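Alpha-Amylase (Thermotoga maritima, PDB 2B5D) belongs to glycoside hydrolase family 57, joining a beta/alpha domain to a helical C-terminal region. Local coordinates at residues V16-Y21 with E478-L483; D22-E27 with V474-N479; D417-H422 with L483-F488. All blocks are in the same frame, centred on the assembly; numbering follows the deposited sequence.

Interaction 1: V16-Y21 with E478-L483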
loop_
_atom_site.group_PDB
_atom_site.type_symbol
_atom_site.label_atom_id
_atom_site.label_comp_id
_atom_site.label_asym_id
_atom_site.label_seq_id
_atom_site.Cartn_x
_atom_site.Cartn_y
_atom_site.Cartn_z
ATOM N N VAL A 16 4.162 -10.850 -21.678
ATOM C CA VAL A 16 4.908 -10.632 -20.458
ATOM C C VAL A 16 6.293 -11.131 -20.761
ATOM O O VAL A 16 6.554 -12.351 -20.845
ATOM C CB VAL A 16 4.307 -11.395 -19.270
ATOM C CG1 VAL A 16 5.346 -11.492 -18.138
ATOM C CG2 VAL A 16 3.014 -10.691 -18.780
ATOM N N HIS A 17 7.180 -10.186 -21.011
ATOM C CA HIS A 17 8.535 -10.570 -21.316
ATOM C C HIS A 17 9.478 -9.719 -20.485
ATOM O O HIS A 17 9.568 -8.504 -20.651
ATOM C CB HIS A 17 8.774 -10.484 -22.811
ATOM C CG HIS A 17 10.135 -10.929 -23.252
ATOM N ND1 HIS A 17 10.979 -10.110 -23.974
ATOM C CD2 HIS A 17 10.781 -12.108 -23.108
ATOM C CE1 HIS A 17 12.089 -10.771 -24.257
ATOM N NE2 HIS A 17 11.996 -11.984 -23.736
ATOM N N HIS A 18 10.129 -10.393 -19.538
ATOM C CA HIS A 18 11.094 -9.772 -18.622
ATOM C C HIS A 18 12.486 -10.409 -18.726
ATOM O O HIS A 18 12.905 -11.186 -17.841
ATOM C CB HIS A 18 10.557 -9.820 -17.210
ATOM C CG HIS A 18 9.367 -8.944 -17.019
ATOM N ND1 HIS A 18 9.454 -7.569 -17.007
ATOM C CD2 HIS A 18 8.055 -9.237 -16.884
ATOM C CE1 HIS A 18 8.249 -7.054 -16.838
ATOM N NE2 HIS A 18 7.382 -8.046 -16.758
ATOM N N PRO A 19 13.208 -10.089 -19.821
ATOM C CA PRO A 19 14.526 -10.699 -19.963
ATOM C C PRO A 19 15.548 -10.123 -18.971
ATOM O O PRO A 19 16.619 -10.681 -18.837
ATOM C CB PRO A 19 14.904 -10.391 -21.407
ATOM C CG PRO A 19 14.137 -9.198 -21.766
ATOM C CD PRO A 19 12.882 -9.200 -20.951
ATOM N N GLU A 20 15.201 -9.033 -18.283
ATOM C CA GLU A 20 16.070 -8.474 -17.234
ATOM C C GLU A 20 16.191 -9.341 -15.964
ATOM O O GLU A 20 17.091 -9.098 -15.162
ATOM C CB GLU A 20 15.807 -6.981 -16.932
ATOM C CG GLU A 20 14.388 -6.508 -16.693
ATOM C CD GLU A 20 13.554 -6.396 -17.965
ATOM O OE1 GLU A 20 13.127 -7.453 -18.454
ATOM O OE2 GLU A 20 13.304 -5.270 -18.467
ATOM N N TYR A 21 15.310 -10.345 -15.810
ATOM C CA TYR A 21 15.350 -11.332 -14.711
ATOM C C TYR A 21 15.406 -12.786 -15.194
ATOM O O TYR A 21 15.085 -13.088 -16.348
ATOM C CB TYR A 21 14.177 -11.139 -13.743
ATOM C CG TYR A 21 14.033 -9.703 -13.289
ATOM C CD1 TYR A 21 13.063 -8.863 -13.859
ATOM C CD2 TYR A 21 14.899 -9.164 -12.333
ATOM C CE1 TYR A 21 12.927 -7.526 -13.460
ATOM C CE2 TYR A 21 14.784 -7.826 -11.926
ATOM C CZ TYR A 21 13.790 -7.014 -12.484
ATOM O OH TYR A 21 13.676 -5.687 -12.088
ATOM N N GLU A 478 -2.193 -1.952 -13.884
ATOM C CA GLU A 478 -2.137 -0.522 -14.153
ATOM C C GLU A 478 -0.695 -0.052 -14.104
ATOM O O GLU A 478 -0.337 0.944 -14.727
ATOM C CB GLU A 478 -3.053 0.268 -13.216
ATOM C CG GLU A 478 -4.468 0.407 -13.791
ATOM C CD GLU A 478 -5.377 1.339 -12.973
ATOM O OE1 GLU A 478 -6.485 0.890 -12.550
ATOM O OE2 GLU A 478 -4.983 2.521 -12.760
ATOM N N ASN A 479 0.125 -0.807 -13.389
ATOM C CA ASN A 479 1.564 -0.666 -13.478
ATOM C C ASN A 479 2.094 -0.999 -14.881
ATOM O O ASN A 479 2.898 -0.250 -15.408
ATOM C CB ASN A 479 2.261 -1.502 -12.398
ATOM C CG ASN A 479 2.173 -0.856 -10.983
ATOM O OD1 ASN A 479 1.368 0.065 -10.729
ATOM N ND2 ASN A 479 3.006 -1.361 -10.056
ATOM N N ARG A 480 1.651 -2.119 -15.467
ATOM C CA ARG A 480 1.904 -2.429 -16.884
ATOM C C ARG A 480 1.527 -1.303 -17.831
ATOM O O ARG A 480 2.336 -0.890 -18.642
ATOM C CB ARG A 480 1.187 -3.693 -17.332
ATOM C CG ARG A 480 1.969 -4.931 -17.053
ATOM C CD ARG A 480 3.350 -4.821 -17.631
ATOM N NE ARG A 480 3.382 -5.408 -18.968
ATOM C CZ ARG A 480 4.497 -5.709 -19.641
ATOM N NH1 ARG A 480 5.706 -5.462 -19.105
ATOM N NH2 ARG A 480 4.399 -6.245 -20.864
ATOM N N THR A 481 0.303 -0.813 -17.712
ATOM C CA THR A 481 -0.192 0.173 -18.650
ATOM C C THR A 481 0.685 1.415 -18.628
ATOM O O THR A 481 1.257 1.770 -19.645
ATOM C CB THR A 481 -1.691 0.502 -18.425
ATOM O OG1 THR A 481 -2.465 -0.681 -18.671
ATOM C CG2 THR A 481 -2.175 1.589 -19.408
ATOM N N LYS A 482 0.809 2.032 -17.458
ATOM C CA LYS A 482 1.677 3.199 -17.219
ATOM C C LYS A 482 3.137 2.985 -17.616
ATOM O O LYS A 482 3.769 3.878 -18.180
ATOM C CB LYS A 482 1.580 3.637 -15.754
ATOM C CG LYS A 482 0.119 3.960 -15.350
ATOM C CD LYS A 482 0.013 4.497 -13.920
ATOM C CE LYS A 482 -1.435 4.941 -13.595
ATOM N NZ LYS A 482 -1.561 5.564 -12.199
ATOM N N LEU A 483 3.668 1.806 -17.372
ATOM C CA LEU A 483 5.007 1.504 -17.853
ATOM C C LEU A 483 5.126 1.701 -19.403
ATOM O O LEU A 483 6.002 2.405 -19.885
ATOM C CB LEU A 483 5.385 0.095 -17.427
ATOM C CG LEU A 483 6.721 -0.485 -17.885
ATOM C CD1 LEU A 483 7.853 0.380 -17.351
ATOM C CD2 LEU A 483 6.819 -1.862 -17.336
#
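His18 and Arg480 make the closest approach here, in a contact between the loop that follows strand 3-11 and the long helix 473-496. The two side chains slide past each other in opposite directions. NH1 of Arg480 lies 3.8 Å from CE1 of His18 and 3.9 Å from NE2 of the same ring, with the guanidinium and imidazole planes 65° apart, so the flat groups are inclined rather than stacked. Bends at chi2 (-53°) and chi3 (-93°) fold the arginine chain between its helix and the loop and shape its route to the histidine.

A looser contact lies beside it. NH2 of Arg480 comes within 4.4 Å of CA of Val16, a backbone carbon, while Trp464 touches both Val16 and Arg480. Arg480 and Val16 are buried, although the two segments remain well separated: their nearest alpha carbons, those of Val16 and Arg480, are 9.4 Å apart.

Hydrogen bonds act around the contact rather than across it. His18 begins a type I beta turn closed by Tyr21 N to His18 O at 3.3 Å, and its NE2 is hydrogen-bonded to the hydroxyl of Tyr476, one helical turn before Arg480. Farther along the loop, Glu20 O bonds to Tyr508 OH of the second subunit.

The arginine forms neither a hydrogen bond nor a salt bridge to this loop segment. The direct contact is close packing of a guanidinium against an imidazole, and a hydrogen bond to the tyrosine hydroxyl on the same helix gives the imidazole a directional partner.

Interaction 2: D22-E27 with V474-N479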
loop_
_atom_site.group_PDB
_atom_site.type_symbol
_atom_site.label_atom_id
_atom_site.label_comp_id
_atom_site.label_asym_id
_atom_site.label_seq_id
_atom_site.Cartn_x
_atom_site.Cartn_y
_atom_site.Cartn_z
ATOM N N ASP A 22 15.803 -13.672 -14.281
ATOM C CA ASP A 22 16.172 -15.071 -14.570
ATOM C C ASP A 22 15.021 -16.003 -14.224
ATOM O O ASP A 22 14.867 -17.060 -14.849
ATOM C CB ASP A 22 17.409 -15.456 -13.739
ATOM C CG ASP A 22 18.384 -16.373 -14.483
ATOM O OD1 ASP A 22 18.510 -16.267 -15.734
ATOM O OD2 ASP A 22 19.032 -17.195 -13.795
ATOM N N HIS A 23 14.274 -15.627 -13.178
ATOM C CA HIS A 23 12.905 -16.109 -12.894
ATOM C C HIS A 23 12.071 -14.863 -12.550
ATOM O O HIS A 23 12.490 -14.040 -11.728
ATOM C CB HIS A 23 12.794 -17.131 -11.721
ATOM C CG HIS A 23 14.078 -17.820 -11.349
ATOM N ND1 HIS A 23 14.775 -17.526 -10.190
ATOM C CD2 HIS A 23 14.779 -18.803 -11.967
ATOM C CE1 HIS A 23 15.856 -18.281 -10.120
ATOM N NE2 HIS A 23 15.881 -19.068 -11.185
ATOM N N PHE A 24 10.914 -14.722 -13.202
ATOM C CA PHE A 24 9.968 -13.634 -12.929
ATOM C C PHE A 24 8.621 -14.273 -12.626
ATOM O O PHE A 24 8.240 -15.262 -13.259
ATOM C CB PHE A 24 9.868 -12.659 -14.123
ATOM C CG PHE A 24 9.388 -11.272 -13.746
ATOM C CD1 PHE A 24 8.064 -10.896 -13.959
ATOM C CD2 PHE A 24 10.268 -10.342 -13.176
ATOM C CE1 PHE A 24 7.613 -9.616 -13.608
ATOM C CE2 PHE A 24 9.832 -9.052 -12.813
ATOM C CZ PHE A 24 8.497 -8.688 -13.031
ATOM N N LEU A 25 7.910 -13.719 -11.644
ATOM C CA LEU A 25 6.677 -14.338 -11.149
ATOM C C LEU A 25 5.619 -14.557 -12.238
ATOM O O LEU A 25 4.965 -15.603 -12.279
ATOM C CB LEU A 25 6.091 -13.521 -9.985
ATOM C CG LEU A 25 4.768 -13.995 -9.356
ATOM C CD1 LEU A 25 4.907 -15.380 -8.701
ATOM C CD2 LEU A 25 4.241 -12.950 -8.357
ATOM N N GLU A 26 5.467 -13.575 -13.121
ATOM C CA GLU A 26 4.390 -13.611 -14.103
ATOM C C GLU A 26 4.747 -14.300 -15.416
ATOM O O GLU A 26 3.905 -14.441 -16.304
ATOM C CB GLU A 26 3.730 -12.224 -14.313
ATOM C CG GLU A 26 4.446 -11.015 -13.712
ATOM C CD GLU A 26 4.284 -10.878 -12.183
ATOM O OE1 GLU A 26 5.328 -10.710 -11.497
ATOM O OE2 GLU A 26 3.132 -10.926 -11.668
ATOM N N GLU A 27 5.986 -14.769 -15.515
ATOM C CA GLU A 27 6.383 -15.658 -16.599
ATOM C C GLU A 27 6.011 -17.118 -16.310
ATOM O O GLU A 27 6.058 -17.952 -17.210
ATOM C CB GLU A 27 7.886 -15.520 -16.896
ATOM C CG GLU A 27 8.326 -14.087 -17.288
ATOM C CD GLU A 27 9.743 -14.013 -17.859
ATOM O OE1 GLU A 27 9.950 -13.218 -18.812
ATOM O OE2 GLU A 27 10.644 -14.742 -17.357
ATOM N N VAL A 474 -5.586 -5.550 -9.866
ATOM C CA VAL A 474 -5.369 -4.239 -10.518
ATOM C C VAL A 474 -4.181 -3.457 -9.966
ATOM O O VAL A 474 -4.352 -2.452 -9.269
ATOM N N GLN A 475 -2.975 -3.915 -10.299
ATOM C CA GLN A 475 -1.771 -3.546 -9.565
ATOM C C GLN A 475 -0.557 -3.773 -10.430
ATOM O O GLN A 475 0.096 -2.810 -10.825
ATOM N N TYR A 476 -0.244 -5.036 -10.732
ATOM C CA TYR A 476 0.718 -5.336 -11.806
ATOM C C TYR A 476 0.178 -4.784 -13.140
ATOM O O TYR A 476 0.963 -4.430 -14.031
ATOM C CB TYR A 476 1.014 -6.845 -11.920
ATOM C CG TYR A 476 1.849 -7.227 -13.141
ATOM C CD1 TYR A 476 3.246 -7.095 -13.137
ATOM C CD2 TYR A 476 1.240 -7.706 -14.308
ATOM C CE1 TYR A 476 4.019 -7.439 -14.270
ATOM C CE2 TYR A 476 2.004 -8.059 -15.444
ATOM C CZ TYR A 476 3.386 -7.921 -15.413
ATOM O OH TYR A 476 4.120 -8.253 -16.530
ATOM N N ALA A 477 -1.155 -4.684 -13.227
ATOM C CA ALA A 477 -1.883 -4.319 -14.443
ATOM C C ALA A 477 -1.775 -2.828 -14.799
ATOM O O ALA A 477 -1.322 -2.475 -15.894
ATOM C CB ALA A 477 -3.349 -4.745 -14.327
ATOM N N GLU A 478 -2.193 -1.952 -13.884
ATOM C CA GLU A 478 -2.137 -0.522 -14.153
ATOM C C GLU A 478 -0.695 -0.052 -14.104
ATOM O O GLU A 478 -0.337 0.944 -14.727
ATOM C CB GLU A 478 -3.053 0.268 -13.216
ATOM C CG GLU A 478 -4.468 0.407 -13.791
ATOM C CD GLU A 478 -5.377 1.339 -12.973
ATOM O OE1 GLU A 478 -6.485 0.890 -12.550
ATOM O OE2 GLU A 478 -4.983 2.521 -12.760
ATOM N N ASN A 479 0.125 -0.807 -13.389
ATOM C CA ASN A 479 1.564 -0.666 -13.478
ATOM C C ASN A 479 2.094 -0.999 -14.881
ATOM O O ASN A 479 2.898 -0.250 -15.408
ATOM C CB ASN A 479 2.261 -1.502 -12.398
ATOM C CG ASN A 479 2.173 -0.856 -10.983
ATOM O OD1 ASN A 479 1.368 0.065 -10.729
ATOM N ND2 ASN A 479 3.006 -1.361 -10.056
#
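Glu26 and Tyr476 carry this contact, in which a type I beta turn from Phe24 to Glu27 meets helix 473-496. The turn ends the loop between strand 3-11 and helix 27-47, part of the beta/alpha architecture of the family 57 domain, and is closed by Glu27 N to Phe24 O at 3.2 Å.

The main interaction is CH-pi. CG of Glu26 sits over one face of the phenol, 3.9 Å from the ring centroid and 25° off the normal, displaced toward the rim. Beyond this methylene the carboxylate continues along the ring and stacks on it, the two planes only 14° apart. CD of Glu26 is 4.0 Å from CD1 of Tyr476. Tyr476 reaches out to the turn with its CG anti to the backbone N (chi1 172°), and the two side chains run past each other in opposite directions.

Apolar packing adds a smaller share. The Tyr476 ring comes to the edge of Phe24, near the plane of the phenyl ring, with CE1 of Phe24 4.3 Å from CE1 of Tyr476. Phe24 also stacks on the ring of His18 and meets that of Tyr21, while next to it His23 O accepts a hydrogen bond from Lys486 NZ of the second subunit. The shortest approach across the contact is 3.6 Å, between CG of Glu26 and CE1 of Tyr476.

Interaction 3: D417-H422 with L483-F488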
loop_
_atom_site.group_PDB
_atom_site.type_symbol
_atom_site.label_atom_id
_atom_site.label_comp_id
_atom_site.label_asym_id
_atom_site.label_seq_id
_atom_site.Cartn_x
_atom_site.Cartn_y
_atom_site.Cartn_z
ATOM N N ASP A 417 -8.548 7.699 -15.421
ATOM C CA ASP A 417 -8.698 8.371 -16.715
ATOM C C ASP A 417 -7.524 9.311 -17.039
ATOM O O ASP A 417 -7.564 10.077 -18.008
ATOM C CB ASP A 417 -10.032 9.125 -16.776
ATOM C CG ASP A 417 -10.239 10.043 -15.588
ATOM O OD1 ASP A 417 -9.241 10.623 -15.089
ATOM O OD2 ASP A 417 -11.408 10.177 -15.147
ATOM N N TRP A 418 -6.496 9.247 -16.195
ATOM C CA TRP A 418 -5.161 9.703 -16.555
ATOM C C TRP A 418 -4.666 8.764 -17.683
ATOM O O TRP A 418 -4.013 9.192 -18.642
ATOM C CB TRP A 418 -4.229 9.648 -15.312
ATOM C CG TRP A 418 -2.775 10.014 -15.577
ATOM C CD1 TRP A 418 -2.200 11.240 -15.419
ATOM C CD2 TRP A 418 -1.726 9.141 -16.068
ATOM N NE1 TRP A 418 -0.867 11.193 -15.778
ATOM C CE2 TRP A 418 -0.552 9.920 -16.180
ATOM C CE3 TRP A 418 -1.674 7.781 -16.443
ATOM C CZ2 TRP A 418 0.667 9.387 -16.641
ATOM C CZ3 TRP A 418 -0.451 7.252 -16.910
ATOM C CH2 TRP A 418 0.696 8.053 -16.994
ATOM N N ILE A 419 -4.990 7.481 -17.539
ATOM C CA ILE A 419 -4.651 6.477 -18.527
ATOM C C ILE A 419 -5.330 6.768 -19.877
ATOM O O ILE A 419 -4.700 6.624 -20.921
ATOM C CB ILE A 419 -4.981 5.055 -18.026
ATOM C CG1 ILE A 419 -3.904 4.589 -17.031
ATOM C CG2 ILE A 419 -5.132 4.056 -19.202
ATOM C CD1 ILE A 419 -4.169 3.225 -16.377
ATOM N N TYR A 420 -6.598 7.193 -19.829
ATOM C CA TYR A 420 -7.368 7.468 -21.023
ATOM C C TYR A 420 -6.907 8.680 -21.813
ATOM O O TYR A 420 -6.696 8.557 -23.014
ATOM C CB TYR A 420 -8.856 7.539 -20.734
ATOM C CG TYR A 420 -9.441 6.189 -20.503
ATOM C CD1 TYR A 420 -10.637 6.028 -19.789
ATOM C CD2 TYR A 420 -8.789 5.056 -20.962
ATOM C CE1 TYR A 420 -11.188 4.749 -19.562
ATOM C CE2 TYR A 420 -9.304 3.781 -20.731
ATOM C CZ TYR A 420 -10.506 3.633 -20.034
ATOM O OH TYR A 420 -11.010 2.352 -19.840
ATOM N N ARG A 421 -6.719 9.835 -21.167
ATOM C CA ARG A 421 -6.224 10.985 -21.916
ATOM C C ARG A 421 -4.823 10.739 -22.428
ATOM O O ARG A 421 -4.454 11.268 -23.472
ATOM C CB ARG A 421 -6.352 12.335 -21.183
ATOM C CG ARG A 421 -5.709 12.383 -19.813
ATOM C CD ARG A 421 -5.018 13.729 -19.529
ATOM N NE ARG A 421 -4.039 13.543 -18.453
ATOM C CZ ARG A 421 -3.649 14.482 -17.593
ATOM N NH1 ARG A 421 -2.752 14.176 -16.653
ATOM N NH2 ARG A 421 -4.150 15.715 -17.657
ATOM N N HIS A 422 -4.052 9.913 -21.738
ATOM C CA HIS A 422 -2.764 9.529 -22.301
ATOM C C HIS A 422 -2.886 8.629 -23.518
ATOM O O HIS A 422 -2.110 8.775 -24.472
ATOM C CB HIS A 422 -1.817 8.924 -21.255
ATOM C CG HIS A 422 -1.036 9.962 -20.513
ATOM N ND1 HIS A 422 -1.459 10.493 -19.313
ATOM C CD2 HIS A 422 0.098 10.628 -20.843
ATOM C CE1 HIS A 422 -0.613 11.435 -18.928
ATOM N NE2 HIS A 422 0.349 11.526 -19.831
ATOM N N LEU A 483 3.668 1.806 -17.372
ATOM C CA LEU A 483 5.007 1.504 -17.853
ATOM C C LEU A 483 5.126 1.701 -19.403
ATOM O O LEU A 483 6.002 2.405 -19.885
ATOM C CB LEU A 483 5.385 0.095 -17.427
ATOM C CG LEU A 483 6.721 -0.485 -17.885
ATOM C CD1 LEU A 483 7.853 0.380 -17.351
ATOM C CD2 LEU A 483 6.819 -1.862 -17.336
ATOM N N HIS A 484 4.214 1.107 -20.171
ATOM C CA HIS A 484 4.183 1.316 -21.615
ATOM C C HIS A 484 3.813 2.733 -22.032
ATOM O O HIS A 484 4.357 3.229 -23.006
ATOM C CB HIS A 484 3.302 0.241 -22.264
ATOM C CG HIS A 484 3.849 -1.129 -22.061
ATOM N ND1 HIS A 484 3.202 -2.091 -21.311
ATOM C CD2 HIS A 484 5.030 -1.669 -22.417
ATOM C CE1 HIS A 484 3.937 -3.193 -21.272
ATOM N NE2 HIS A 484 5.051 -2.964 -21.946
ATOM N N ILE A 485 2.939 3.404 -21.292
ATOM C CA ILE A 485 2.690 4.775 -21.619
ATOM C C ILE A 485 3.997 5.580 -21.536
ATOM O O ILE A 485 4.353 6.304 -22.474
ATOM C CB ILE A 485 1.603 5.389 -20.715
ATOM C CG1 ILE A 485 0.225 4.866 -21.121
ATOM C CG2 ILE A 485 1.600 6.921 -20.830
ATOM C CD1 ILE A 485 -0.867 5.120 -20.066
ATOM N N LYS A 486 4.715 5.425 -20.416
ATOM C CA LYS A 486 5.948 6.139 -20.126
ATOM C C LYS A 486 7.029 5.848 -21.160
ATOM O O LYS A 486 7.694 6.770 -21.615
ATOM C CB LYS A 486 6.460 5.792 -18.714
ATOM C CG LYS A 486 7.775 6.525 -18.334
ATOM C CD LYS A 486 7.524 7.763 -17.411
ATOM C CE LYS A 486 8.823 8.322 -16.691
ATOM N NZ LYS A 486 9.735 9.121 -17.613
ATOM N N ARG A 487 7.211 4.571 -21.511
ATOM C CA ARG A 487 8.154 4.221 -22.542
ATOM C C ARG A 487 7.820 4.926 -23.874
ATOM O O ARG A 487 8.718 5.444 -24.569
ATOM C CB ARG A 487 8.208 2.694 -22.696
ATOM C CG ARG A 487 8.799 1.999 -21.487
ATOM C CD ARG A 487 9.064 0.519 -21.712
ATOM N NE ARG A 487 9.755 -0.057 -20.538
ATOM C CZ ARG A 487 9.679 -1.327 -20.116
ATOM N NH1 ARG A 487 8.894 -2.221 -20.741
ATOM N NH2 ARG A 487 10.384 -1.723 -19.041
ATOM N N PHE A 488 6.525 4.986 -24.215
ATOM C CA PHE A 488 6.100 5.648 -25.443
ATOM C C PHE A 488 6.436 7.140 -25.398
ATOM O O PHE A 488 6.916 7.705 -26.398
ATOM C CB PHE A 488 4.592 5.426 -25.701
ATOM C CG PHE A 488 4.036 6.194 -26.890
ATOM C CD1 PHE A 488 3.749 5.532 -28.097
ATOM C CD2 PHE A 488 3.773 7.548 -26.793
ATOM C CE1 PHE A 488 3.230 6.218 -29.191
ATOM C CE2 PHE A 488 3.255 8.253 -27.876
ATOM C CZ PHE A 488 2.981 7.581 -29.090
#
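The indole of Trp418, which Ile485 approaches obliquely, has ND1 of His422 over the centre of one face, 3.3 Å above the plane, and CG1 of Ile419 at its edge. The imidazole of His422 in turn has CH2 of Trp418 on one face, toward the rim, and the carbonyl carbon of Trp418 at its edge, in plane.

A hydrogen bond fixes this pairing. ND1 of His422 donates to Trp418 O at 2.9 Å with an angle of 152° at the hydrogen, and the acceptor lies almost in the imidazole plane, which should restrain rotation of the ring. The same oxygen receives the helical bond from His422 N, 3.2 Å from Trp418 O, on the opposite face of the carbonyl plane.

Across the contact everything converges on Ile485 through dispersion forces. Its CD1 meets CZ3 of Trp418 at 3.8 Å and lies 4.3 Å from CG1 of Ile419. The Ile485 and His422 side chains cross at about a right angle; CG2 of Ile485, anti to the backbone N, lies 4.0 Å from CB of His422.

The axes of helices 418-422 and 483-488 come within 11.2 Å, their directions 36° apart, so one isoleucine bridges a rather wide gap. One turn earlier on helix 473-496, Lys482 touches Trp418 and Thr481 touches Ile419. Toward the rest of the helical region, Phe488 packs on Met452 of helix 443-458 and Arg487 meets helix 502-511, whereas Pro280 of the second subunit touches His422.

All three contacts draw on helix 473-496, which contributes successive, overlapping turns: 474-479 to interaction 2, 478-483 to interaction 1 and 483-488 to interaction 3. Centres of interactions 1 and 2 lie about 7 Å apart, and their partners follow one another in the loop between strand 3-11 and helix 27-47. Interaction 3, about 14 Å from interaction 1 and 18 Å from interaction 2, instead uses the start of helix 418-436, which falls between their two segments in sequence, so the contacts interleave. The helix thus ties an N-terminal loop of the family 57 domain to a neighbour within the C-terminal helical region. Each site also touches the second subunit, placing the junction at an assembly interface.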